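PDB 1UJN: dehydroquinate synthase from Thermus thermophilus, which probably catalyses the conversion of 3-deoxy-D-arabino-heptulosonate 7-phosphate to 3-dehydroquinate and phosphate in the shikimate route to chorismate, using NAD(+) and a divalent metal. Local coordinates for residues Y12-G17 and Q150-E155; D125-G130 and R205-K210. All coordinates share one frame; numbering follows the deposited sequence.

Contact 1. Residues Y12-G17 and Q150-E155; sequences YPILVG and QGVYAE
The Tyr153 ring lies alongside Leu15, both side chains pointing the same way, and its CE1 meets Leu15 CD2 at 3.6 Å. The two residues are paired on neighbouring parallel strands, 12-17 and 151-155, inside the mixed, largely parallel sheet of the Rossmann-like N-terminal region, which probably binds NAD(+). Their backbones illustrate regular parallel pairing: Val152 N binds Pro13 O, Leu15 N binds Val152 O at 2.8 Å and a nearly straight 171°, Ala154 N binds Leu15 O, and Gly17 N closes the series on Ala154 O. With CG set beside the backbone N (chi1 -60°), the Tyr153 ring leans towards strand 12-17, and its OH comes within 3.8 Å of Pro13 CG. Val24 and Pro25 also touch this side chain. Putting an alanine at Tyr153 would probably strip Leu15 CD2 of the ring it packs on and Pro13 CG of the hydroxyl beside it, opening a gap on this side of the sheet. On the other face, Val152 lies beside Ile14, its CB 4.0 Å from Ile14 CG1, while its CG2 branch also reaches Tyr12 CE2. Farther along, Glu155 bends at chi2 (52°) to bring its carboxylate back towards the first strand's end, where OE1 accepts hydrogen bonds from Gly19 N and Val20 N and OE2 accepts one from Arg157 N.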
ATOM      1  N   TYR A  12      14.540   5.987  11.288  1.00 23.15           N
ATOM      2  CA  TYR A  12      15.428   4.914  10.871  1.00 20.65           C
ATOM      3  C   TYR A  12      16.799   5.506  10.560  1.00 18.68           C
ATOM      4  O   TYR A  12      16.918   6.683  10.216  1.00 19.03           O
ATOM      5  CB  TYR A  12      14.892   4.154   9.644  1.00 18.52           C
ATOM      6  CG  TYR A  12      14.770   4.966   8.374  1.00 18.59           C
ATOM      7  CD1 TYR A  12      13.583   5.621   8.057  1.00 19.11           C
ATOM      8  CD2 TYR A  12      15.834   5.048   7.471  1.00 18.40           C
ATOM      9  CE1 TYR A  12      13.452   6.334   6.859  1.00 20.99           C
ATOM     10  CE2 TYR A  12      15.719   5.762   6.277  1.00 17.21           C
ATOM     11  CZ  TYR A  12      14.523   6.398   5.978  1.00 19.02           C
ATOM     12  OH  TYR A  12      14.401   7.089   4.796  1.00 20.03           O
ATOM     13  N   PRO A  13      17.852   4.700  10.707  1.00 19.18           N
ATOM     14  CA  PRO A  13      19.230   5.119  10.449  1.00 19.37           C
ATOM     15  C   PRO A  13      19.663   4.863   9.008  1.00 19.31           C
ATOM     16  O   PRO A  13      19.153   3.957   8.348  1.00 17.76           O
ATOM     17  CB  PRO A  13      20.021   4.257  11.414  1.00 18.30           C
ATOM     18  CG  PRO A  13      19.286   2.941  11.290  1.00 20.06           C
ATOM     19  CD  PRO A  13      17.824   3.366  11.341  1.00 19.33           C
ATOM     20  N   ILE A  14      20.612   5.668   8.542  1.00 18.86           N
ATOM     21  CA  ILE A  14      21.182   5.518   7.208  1.00 17.60           C
ATOM     22  C   ILE A  14      22.686   5.473   7.453  1.00 19.28           C
ATOM     23  O   ILE A  14      23.269   6.444   7.941  1.00 19.51           O
ATOM     24  CB  ILE A  14      20.873   6.724   6.288  1.00 19.54           C
ATOM     25  CG1 ILE A  14      19.374   6.790   5.980  1.00 19.78           C
ATOM     26  CG2 ILE A  14      21.685   6.604   5.000  1.00 20.23           C
ATOM     27  CD1 ILE A  14      18.954   8.054   5.235  1.00 20.55           C
ATOM     28  N   LEU A  15      23.304   4.340   7.140  1.00 16.87           N
ATOM     29  CA  LEU A  15      24.745   4.178   7.331  1.00 19.11           C
ATOM     30  C   LEU A  15      25.444   4.232   5.987  1.00 19.97           C
ATOM     31  O   LEU A  15      24.994   3.615   5.025  1.00 19.35           O
ATOM     32  CB  LEU A  15      25.059   2.828   7.987  1.00 19.40           C
ATOM     33  CG  LEU A  15      24.790   2.642   9.484  1.00 20.71           C
ATOM     34  CD1 LEU A  15      25.773   3.486  10.294  1.00 22.34           C
ATOM     35  CD2 LEU A  15      23.352   3.029   9.794  1.00 19.12           C
ATOM     36  N   VAL A  16      26.552   4.966   5.923  1.00 20.00           N
ATOM     37  CA  VAL A  16      27.320   5.071   4.687  1.00 22.58           C
ATOM     38  C   VAL A  16      28.797   4.901   5.039  1.00 22.80           C
ATOM     39  O   VAL A  16      29.343   5.681   5.810  1.00 24.41           O
ATOM     40  CB  VAL A  16      27.121   6.450   4.016  1.00 24.54           C
ATOM     41  CG1 VAL A  16      27.861   6.488   2.682  1.00 24.37           C
ATOM     42  CG2 VAL A  16      25.632   6.725   3.813  1.00 22.96           C
ATOM     43  N   GLY A  17      29.430   3.870   4.489  1.00 24.00           N
ATOM     44  CA  GLY A  17      30.836   3.644   4.776  1.00 25.51           C
ATOM     45  C   GLY A  17      31.277   2.239   4.427  1.00 26.32           C
ATOM     46  O   GLY A  17      30.587   1.530   3.696  1.00 25.93           O
ATOM     47  N   GLN A 150      13.436   0.150   7.437  1.00 16.57           N
ATOM     48  CA  GLN A 150      13.716   0.079   8.858  1.00 18.25           C
ATOM     49  C   GLN A 150      15.167   0.512   9.055  1.00 17.76           C
ATOM     50  O   GLN A 150      15.604   0.795  10.169  1.00 19.40           O
ATOM     51  CB  GLN A 150      13.513  -1.359   9.314  1.00 22.57           C
ATOM     52  CG  GLN A 150      13.573  -1.583  10.788  1.00 26.73           C
ATOM     53  CD  GLN A 150      13.180  -3.000  11.133  1.00 30.22           C
ATOM     54  OE1 GLN A 150      12.045  -3.266  11.543  1.00 33.20           O
ATOM     55  NE2 GLN A 150      14.130  -3.919  11.000  1.00 27.05           N
ATOM     56  N   GLY A 151      15.901   0.565   7.948  1.00 19.12           N
ATOM     57  CA  GLY A 151      17.297   0.972   7.979  1.00 15.96           C
ATOM     58  C   GLY A 151      17.872   0.955   6.571  1.00 17.21           C
ATOM     59  O   GLY A 151      17.390   0.206   5.717  1.00 16.66           O
ATOM     60  N   VAL A 152      18.884   1.788   6.319  1.00 16.06           N
ATOM     61  CA  VAL A 152      19.543   1.845   5.008  1.00 16.00           C
ATOM     62  C   VAL A 152      21.034   1.673   5.271  1.00 15.73           C
ATOM     63  O   VAL A 152      21.605   2.390   6.090  1.00 16.70           O
ATOM     64  CB  VAL A 152      19.322   3.194   4.301  1.00 15.73           C
ATOM     65  CG1 VAL A 152      20.078   3.222   2.969  1.00 16.60           C
ATOM     66  CG2 VAL A 152      17.833   3.410   4.046  1.00 17.84           C
ATOM     67  N   TYR A 153      21.651   0.723   4.580  1.00 14.87           N
ATOM     68  CA  TYR A 153      23.066   0.427   4.773  1.00 16.58           C
ATOM     69  C   TYR A 153      23.789   0.445   3.439  1.00 18.25           C
ATOM     70  O   TYR A 153      23.661  -0.488   2.644  1.00 18.97           O
ATOM     71  CB  TYR A 153      23.188  -0.937   5.457  1.00 17.00           C
ATOM     72  CG  TYR A 153      22.493  -0.947   6.803  1.00 18.22           C
ATOM     73  CD1 TYR A 153      23.170  -0.556   7.957  1.00 20.21           C
ATOM     74  CD2 TYR A 153      21.126  -1.232   6.908  1.00 19.33           C
ATOM     75  CE1 TYR A 153      22.505  -0.440   9.181  1.00 19.35           C
ATOM     76  CE2 TYR A 153      20.453  -1.111   8.125  1.00 17.52           C
ATOM     77  CZ  TYR A 153      21.149  -0.713   9.253  1.00 19.15           C
ATOM     78  OH  TYR A 153      20.495  -0.543  10.455  1.00 20.38           O
ATOM     79  N   ALA A 154      24.540   1.522   3.211  1.00 20.07           N
ATOM     80  CA  ALA A 154      25.287   1.740   1.974  1.00 20.75           C
ATOM     81  C   ALA A 154      26.748   1.350   2.111  1.00 21.97           C
ATOM     82  O   ALA A 154      27.556   2.102   2.664  1.00 21.45           O
ATOM     83  CB  ALA A 154      25.181   3.208   1.553  1.00 19.23           C
ATOM     84  N   GLU A 155      27.069   0.167   1.604  1.00 22.17           N
ATOM     85  CA  GLU A 155      28.421  -0.371   1.643  1.00 23.45           C
ATOM     86  C   GLU A 155      29.172   0.196   0.450  1.00 23.59           C
ATOM     87  O   GLU A 155      28.933  -0.208  -0.683  1.00 24.71           O
ATOM     88  CB  GLU A 155      28.370  -1.895   1.548  1.00 25.32           C
ATOM     89  CG  GLU A 155      29.731  -2.559   1.466  1.00 28.69           C
ATOM     90  CD  GLU A 155      30.656  -2.103   2.568  1.00 29.88           C
ATOM     91  OE1 GLU A 155      30.311  -2.289   3.757  1.00 29.42           O
ATOM     92  OE2 GLU A 155      31.729  -1.551   2.243  1.00 31.94           O
TER

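Contact 2. Residues D125-G130 and R205-K210; sequences DASVGG and RAVAVK
Asp125, in helix 120-126, meets the ammonium group of Lys210 twice. Asp125 O receives Lys210 NZ at 2.7 Å, in the carbonyl plane and on a lone pair; the same nitrogen reaches Asp125 OD1 from above the carboxylate plane, a 3.0 Å salt bridge. Ser127 comes next: its OG, hydrogen-bonded to Ile123 O in the preceding helical turn, rests 3.7 Å from Val207 CG1. Val128 then contributes both backbone and side chain. Its O takes a third hydrogen bond from Lys210 NZ, with the donor 35° out of the carbonyl plane, while its CB lies 3.9 Å from Lys210 CD as the two side chains slide past each other in opposite directions. The CG2 branch of Val128 turns instead to Val207 CG1, 4.1 Å away. Extended through all four torsions (chi4 -177°), the lysine spans the distance from helix 199-216 and delivers one charge to three oxygens, which probably limits the freedom of the turn after Asp125. This lysine-bridged junction of the N- and C-terminal regions is consistent with a wall of the active-site cleft of dehydroquinate synthases, beside the predicted zinc ligands Glu173 and His247.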
ATOM      1  N   ASP A 125      19.420   9.422  -3.473  1.00 24.47           N
ATOM      2  CA  ASP A 125      18.010   9.704  -3.676  1.00 27.84           C
ATOM      3  C   ASP A 125      16.999   8.720  -3.083  1.00 26.52           C
ATOM      4  O   ASP A 125      15.997   9.137  -2.506  1.00 29.95           O
ATOM      5  CB  ASP A 125      17.760   9.864  -5.179  1.00 32.89           C
ATOM      6  CG  ASP A 125      16.418  10.489  -5.484  1.00 40.21           C
ATOM      7  OD1 ASP A 125      16.082  11.514  -4.848  1.00 43.37           O
ATOM      8  OD2 ASP A 125      15.702   9.965  -6.366  1.00 44.34           O
ATOM      9  N   ALA A 126      17.251   7.425  -3.213  1.00 23.52           N
ATOM     10  CA  ALA A 126      16.305   6.435  -2.708  1.00 22.56           C
ATOM     11  C   ALA A 126      16.294   6.174  -1.198  1.00 22.70           C
ATOM     12  O   ALA A 126      15.356   5.556  -0.692  1.00 23.78           O
ATOM     13  CB  ALA A 126      16.498   5.116  -3.459  1.00 22.11           C
ATOM     14  N   SER A 127      17.309   6.651  -0.476  1.00 20.91           N
ATOM     15  CA  SER A 127      17.400   6.426   0.967  1.00 19.94           C
ATOM     16  C   SER A 127      16.427   7.239   1.812  1.00 19.60           C
ATOM     17  O   SER A 127      16.202   6.916   2.982  1.00 18.74           O
ATOM     18  CB  SER A 127      18.823   6.714   1.451  1.00 21.83           C
ATOM     19  OG  SER A 127      19.202   8.043   1.110  1.00 23.14           O
ATOM     20  N   VAL A 128      15.864   8.290   1.222  1.00 17.74           N
ATOM     21  CA  VAL A 128      14.930   9.170   1.917  1.00 19.40           C
ATOM     22  C   VAL A 128      13.674   9.406   1.083  1.00 20.09           C
ATOM     23  O   VAL A 128      13.749   9.518  -0.140  1.00 20.91           O
ATOM     24  CB  VAL A 128      15.591  10.545   2.197  1.00 21.83           C
ATOM     25  CG1 VAL A 128      14.633  11.456   2.948  1.00 23.53           C
ATOM     26  CG2 VAL A 128      16.890  10.342   2.976  1.00 22.61           C
ATOM     27  N   GLY A 129      12.521   9.472   1.745  1.00 20.22           N
ATOM     28  CA  GLY A 129      11.278   9.724   1.026  1.00 21.73           C
ATOM     29  C   GLY A 129      10.235   8.622   1.069  1.00 22.56           C
ATOM     30  O   GLY A 129       9.040   8.882   0.904  1.00 22.22           O
ATOM     31  N   GLY A 130      10.687   7.390   1.265  1.00 21.12           N
ATOM     32  CA  GLY A 130       9.777   6.259   1.338  1.00 22.74           C
ATOM     33  C   GLY A 130       9.049   5.910   0.048  1.00 20.19           C
ATOM     34  O   GLY A 130       8.109   5.124   0.068  1.00 20.67           O
ATOM     35  N   ARG A 205      27.046  13.819   3.160  1.00 23.66           N
ATOM     36  CA  ARG A 205      26.589  15.198   3.101  1.00 23.80           C
ATOM     37  C   ARG A 205      25.388  15.307   2.159  1.00 23.09           C
ATOM     38  O   ARG A 205      24.425  16.022   2.444  1.00 21.47           O
ATOM     39  CB  ARG A 205      27.722  16.118   2.626  1.00 24.22           C
ATOM     40  CG  ARG A 205      27.315  17.578   2.522  1.00 27.60           C
ATOM     41  CD  ARG A 205      28.496  18.462   2.141  1.00 32.58           C
ATOM     42  NE  ARG A 205      29.399  18.677   3.267  1.00 35.67           N
ATOM     43  CZ  ARG A 205      29.135  19.468   4.305  1.00 37.85           C
ATOM     44  NH1 ARG A 205      27.990  20.136   4.372  1.00 39.17           N
ATOM     45  NH2 ARG A 205      30.018  19.588   5.285  1.00 38.57           N
ATOM     46  N   ALA A 206      25.446  14.589   1.043  1.00 22.33           N
ATOM     47  CA  ALA A 206      24.366  14.617   0.060  1.00 21.83           C
ATOM     48  C   ALA A 206      23.059  14.092   0.656  1.00 21.83           C
ATOM     49  O   ALA A 206      21.995  14.685   0.468  1.00 23.71           O
ATOM     50  CB  ALA A 206      24.752  13.790  -1.159  1.00 20.55           C
ATOM     51  N   VAL A 207      23.136  12.979   1.373  1.00 21.50           N
ATOM     52  CA  VAL A 207      21.943  12.399   1.982  1.00 25.08           C
ATOM     53  C   VAL A 207      21.378  13.320   3.056  1.00 25.04           C
ATOM     54  O   VAL A 207      20.165  13.497   3.164  1.00 23.98           O
ATOM     55  CB  VAL A 207      22.245  11.028   2.629  1.00 24.02           C
ATOM     56  CG1 VAL A 207      20.969  10.458   3.242  1.00 25.21           C
ATOM     57  CG2 VAL A 207      22.801  10.066   1.583  1.00 25.45           C
ATOM     58  N   ALA A 208      22.267  13.918   3.840  1.00 26.57           N
ATOM     59  CA  ALA A 208      21.853  14.815   4.914  1.00 26.73           C
ATOM     60  C   ALA A 208      20.991  15.966   4.402  1.00 27.27           C
ATOM     61  O   ALA A 208      20.081  16.420   5.096  1.00 27.38           O
ATOM     62  CB  ALA A 208      23.080  15.349   5.642  1.00 25.82           C
ATOM     63  N   VAL A 209      21.263  16.438   3.188  1.00 27.36           N
ATOM     64  CA  VAL A 209      20.475  17.533   2.633  1.00 28.24           C
ATOM     65  C   VAL A 209      19.037  17.109   2.336  1.00 27.38           C
ATOM     66  O   VAL A 209      18.096  17.850   2.627  1.00 25.49           O
ATOM     67  CB  VAL A 209      21.108  18.102   1.342  1.00 29.43           C
ATOM     68  CG1 VAL A 209      20.197  19.170   0.741  1.00 32.62           C
ATOM     69  CG2 VAL A 209      22.467  18.693   1.655  1.00 33.63           C
ATOM     70  N   LYS A 210      18.857  15.920   1.760  1.00 25.39           N
ATOM     71  CA  LYS A 210      17.506  15.469   1.462  1.00 25.76           C
ATOM     72  C   LYS A 210      16.759  15.191   2.756  1.00 23.37           C
ATOM     73  O   LYS A 210      15.549  15.377   2.831  1.00 26.18           O
ATOM     74  CB  LYS A 210      17.505  14.215   0.573  1.00 24.44           C
ATOM     75  CG  LYS A 210      16.095  13.837   0.129  1.00 27.75           C
ATOM     76  CD  LYS A 210      16.053  12.748  -0.935  1.00 27.74           C
ATOM     77  CE  LYS A 210      14.610  12.499  -1.364  1.00 29.43           C
ATOM     78  NZ  LYS A 210      14.450  11.390  -2.357  1.00 27.49           N
TER

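In the fold
Both contacts are buried, yet they illustrate two ways of joining distant parts of a chain. Contact 1 lies within one sheet and depends on repeated main-chain bonding, with apolar side chains on both faces; contact 2, closer to the centre of the chain, brings Asp125 and the turn that follows against helix 199-216 through a charged side chain. They share no element but touch directly: Tyr12 OH is probably hydrogen-bonded to Ser127 O at 2.6 Å, and Ile14 CD1 packs on Val207 CG1. The sheet face bearing Ile14 thus meets both segments of contact 2, linking the regular strand pairing to the polar junction near the predicted metal site.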